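Local coordinates for protein isomaltose glucohydrolase (Kribbella flavida, PDB 5Z3E) that hydrolyses the alpha-1,6-glucosidic linkage of isomaltose from its non-reducing end, releasing beta-D-glucose and D-glucose, at residues L209-T221 / T234-S246. The protein carries 1 engineered substitution. Sequence-based numbering, arbitrary orientation.
Sequences LGAIHGGLVAVGT and TLQVAARIRSLVS
Ile241 and Leu216 exchange knobs across an antiparallel helix pair, each side chain seated among four residues of the facing helix, and the two meet through their CD1 atoms. The pair is a helical hairpin of the mainly alpha-helical family 15 catalytic domain; over these segments the axes approach to 8.3 Å, at 152° between their N-to-C directions. CG1 of Ile241 lies anti to the carbonyl carbon (chi1 -68°), which carries CD1 to CG2 of Ile212 at 3.8 Å while the CG2 branch rests against the carbonyl O and CB of Leu209. Leu216 forks at its end: CD1 meets CG1 of Val237 at 3.6 Å, and CD2 leans on CG2 of Thr234. Leu185, Val182 and Leu186 of helix 175-188 pack against this buried side. At one end the helices come close over Gly220, whose CA lies 3.1 Å from OG1 of Thr234, a hydroxyl hydrogen-bonded to the carbonyl of Ser231.

The opposite flank is more polar and partly open to solvent. There Arg242, bent at chi3, folds back so that NH1 donates to NE2 of His213 over 2.9 Å. The bond is fairly straight, at 161°, and the donor lies close to the imidazole plane although guanidinium and ring stand nearly perpendicular. CG2 of Val217 sits over one face of the ring, displaced toward its rim, and also touches CB of Ala238 at 3.6 Å. An alanine in place of Arg242 would probably leave His213 NE2 without this donor and the ring less firmly fixed in rotation. ND1 is hydrogen-bonded to the backbone carbonyl of Phe275, so both ring nitrogens are engaged: an arginine donor at NE2 and a carbonyl acceptor at ND1 are consistent with a neutral imidazole that probably carries its proton on ND1, linking the hairpin to a separate loop beside an apolar core.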
# COMPACT_ATOMS: atom_id res chain seq x y z
N LEU A 209 -0.55 11.04 -0.68
CA LEU A 209 0.56 11.94 -0.36
C LEU A 209 1.55 11.22 0.53
O LEU A 209 2.78 11.36 0.37
CB LEU A 209 0.03 13.20 0.30
CG LEU A 209 -0.76 14.13 -0.62
CD1 LEU A 209 -1.54 15.15 0.20
CD2 LEU A 209 0.15 14.82 -1.63
N GLY A 210 1.06 10.47 1.52
CA GLY A 210 1.94 9.75 2.41
C GLY A 210 2.77 8.70 1.69
O GLY A 210 3.98 8.59 1.95
N ALA A 211 2.17 7.92 0.81
CA ALA A 211 2.90 6.92 0.05
C ALA A 211 4.02 7.56 -0.76
O ALA A 211 5.13 7.04 -0.84
CB ALA A 211 1.95 6.17 -0.86
N ILE A 212 3.70 8.68 -1.42
CA ILE A 212 4.71 9.40 -2.20
C ILE A 212 5.84 9.86 -1.28
O ILE A 212 7.02 9.68 -1.59
CB ILE A 212 4.06 10.54 -2.99
CG1 ILE A 212 3.04 9.99 -3.98
CG2 ILE A 212 5.15 11.36 -3.68
CD1 ILE A 212 2.24 11.07 -4.68
N HIS A 213 5.48 10.48 -0.16
CA HIS A 213 6.46 10.90 0.82
C HIS A 213 7.37 9.76 1.23
O HIS A 213 8.59 9.92 1.30
CB HIS A 213 5.73 11.48 2.04
CG HIS A 213 6.62 11.88 3.16
ND1 HIS A 213 7.08 11.02 4.13
CD2 HIS A 213 7.15 13.09 3.48
CE1 HIS A 213 7.84 11.70 4.98
NE2 HIS A 213 7.91 12.96 4.61
N GLY A 214 6.78 8.61 1.57
CA GLY A 214 7.59 7.50 2.00
C GLY A 214 8.60 7.07 0.95
O GLY A 214 9.76 6.78 1.27
N GLY A 215 8.18 7.01 -0.31
CA GLY A 215 9.10 6.66 -1.36
C GLY A 215 10.20 7.68 -1.57
O GLY A 215 11.36 7.32 -1.78
N LEU A 216 9.84 8.95 -1.56
CA LEU A 216 10.82 10.02 -1.75
C LEU A 216 11.83 10.08 -0.62
O LEU A 216 13.02 10.27 -0.86
CB LEU A 216 10.12 11.35 -1.95
CG LEU A 216 9.29 11.49 -3.23
CD1 LEU A 216 8.65 12.86 -3.27
CD2 LEU A 216 10.10 11.23 -4.49
N VAL A 217 11.38 9.94 0.63
CA VAL A 217 12.31 9.94 1.74
C VAL A 217 13.20 8.69 1.65
O VAL A 217 14.41 8.78 1.95
CB VAL A 217 11.60 10.06 3.09
CG1 VAL A 217 12.55 9.85 4.25
CG2 VAL A 217 10.93 11.42 3.21
N ALA A 218 12.65 7.56 1.25
CA ALA A 218 13.46 6.35 1.14
C ALA A 218 14.62 6.57 0.17
O ALA A 218 15.76 6.24 0.49
CB ALA A 218 12.60 5.18 0.72
N VAL A 219 14.36 7.11 -1.02
CA VAL A 219 15.47 7.30 -1.95
C VAL A 219 16.36 8.47 -1.56
O VAL A 219 17.57 8.40 -1.76
CB VAL A 219 15.00 7.44 -3.43
CG1 VAL A 219 14.36 6.16 -3.91
CG2 VAL A 219 14.08 8.63 -3.66
N GLY A 220 15.80 9.53 -0.99
CA GLY A 220 16.58 10.70 -0.65
C GLY A 220 17.49 10.54 0.55
O GLY A 220 18.41 11.34 0.74
N THR A 221 17.27 9.50 1.35
CA THR A 221 18.11 9.18 2.51
C THR A 221 18.91 7.91 2.31
O THR A 221 19.54 7.43 3.22
CB THR A 221 17.29 9.08 3.79
OG1 THR A 221 16.39 7.97 3.72
CG2 THR A 221 16.55 10.35 4.12
N THR A 234 14.30 15.11 -3.92
CA THR A 234 13.36 14.20 -3.28
C THR A 234 13.04 14.63 -1.86
O THR A 234 11.88 14.56 -1.44
CB THR A 234 13.83 12.75 -3.35
OG1 THR A 234 15.03 12.54 -2.63
CG2 THR A 234 13.92 12.28 -4.79
N LEU A 235 14.04 15.07 -1.10
CA LEU A 235 13.78 15.49 0.27
C LEU A 235 13.07 16.85 0.33
O LEU A 235 12.28 17.09 1.24
CB LEU A 235 15.02 15.47 1.13
CG LEU A 235 15.66 14.10 1.31
CD1 LEU A 235 16.72 14.15 2.38
CD2 LEU A 235 14.62 13.01 1.64
N GLN A 236 13.36 17.73 -0.63
CA GLN A 236 12.68 19.01 -0.66
C GLN A 236 11.18 18.82 -0.98
O GLN A 236 10.33 19.44 -0.35
CB GLN A 236 13.34 19.96 -1.63
CG GLN A 236 12.94 21.41 -1.34
CD GLN A 236 13.61 22.00 -0.09
OE1 GLN A 236 14.83 21.96 0.02
NE2 GLN A 236 12.87 22.51 0.86
N VAL A 237 10.87 17.95 -1.94
CA VAL A 237 9.48 17.66 -2.26
C VAL A 237 8.81 16.94 -1.09
O VAL A 237 7.66 17.25 -0.76
CB VAL A 237 9.34 16.91 -3.59
CG1 VAL A 237 7.95 16.32 -3.75
CG2 VAL A 237 9.67 17.84 -4.73
N ALA A 238 9.50 16.01 -0.44
CA ALA A 238 8.91 15.38 0.73
C ALA A 238 8.53 16.44 1.77
O ALA A 238 7.47 16.36 2.40
CB ALA A 238 9.83 14.32 1.30
N ALA A 239 9.38 17.45 1.98
CA ALA A 239 9.06 18.53 2.90
C ALA A 239 7.83 19.32 2.43
O ALA A 239 7.02 19.73 3.27
CB ALA A 239 10.27 19.45 3.09
N ARG A 240 7.71 19.54 1.12
CA ARG A 240 6.53 20.20 0.56
C ARG A 240 5.26 19.39 0.82
O ARG A 240 4.21 19.96 1.11
CB ARG A 240 6.71 20.42 -0.94
CG ARG A 240 7.82 21.39 -1.30
CD ARG A 240 7.94 21.68 -2.78
NE ARG A 240 8.99 22.65 -3.00
CZ ARG A 240 10.18 22.52 -3.65
NH1 ARG A 240 10.63 21.31 -4.03
NH2 ARG A 240 11.03 23.58 -3.71
N ILE A 241 5.34 18.07 0.72
CA ILE A 241 4.21 17.22 1.03
C ILE A 241 3.80 17.42 2.49
O ILE A 241 2.63 17.58 2.81
CB ILE A 241 4.52 15.74 0.74
CG1 ILE A 241 4.66 15.52 -0.77
CG2 ILE A 241 3.43 14.86 1.33
CD1 ILE A 241 5.21 14.17 -1.16
N ARG A 242 4.79 17.37 3.38
CA ARG A 242 4.48 17.56 4.79
C ARG A 242 3.87 18.93 5.07
O ARG A 242 2.96 19.04 5.89
CB ARG A 242 5.70 17.30 5.67
CG ARG A 242 6.22 15.89 5.58
CD ARG A 242 7.27 15.56 6.64
NE ARG A 242 8.41 16.46 6.58
CZ ARG A 242 9.55 16.27 5.91
NH1 ARG A 242 9.76 15.15 5.25
NH2 ARG A 242 10.47 17.23 5.88
N SER A 243 4.34 19.96 4.38
CA SER A 243 3.74 21.28 4.53
C SER A 243 2.27 21.27 4.15
O SER A 243 1.43 21.89 4.82
CB SER A 243 4.45 22.31 3.66
OG SER A 243 5.77 22.54 4.06
N LEU A 244 1.93 20.62 3.06
CA LEU A 244 0.57 20.55 2.59
C LEU A 244 -0.32 19.80 3.60
O LEU A 244 -1.44 20.23 3.91
CB LEU A 244 0.57 19.92 1.24
CG LEU A 244 -0.68 19.95 0.47
CD1 LEU A 244 -1.24 21.36 0.31
CD2 LEU A 244 -0.41 19.37 -0.95
N VAL A 245 0.19 18.67 4.11
CA VAL A 245 -0.55 17.93 5.11
C VAL A 245 -0.71 18.73 6.40
O VAL A 245 -1.78 18.73 7.01
CB VAL A 245 0.10 16.55 5.33
CG1 VAL A 245 -0.56 15.81 6.48
CG2 VAL A 245 0.03 15.72 4.05
N SER A 246 0.34 19.44 6.83
CA SER A 246 0.18 20.28 8.02
C SER A 246 -0.88 21.36 7.83
O SER A 246 -1.60 21.70 8.76
CB SER A 246 1.51 20.92 8.38
OG SER A 246 2.45 19.97 8.87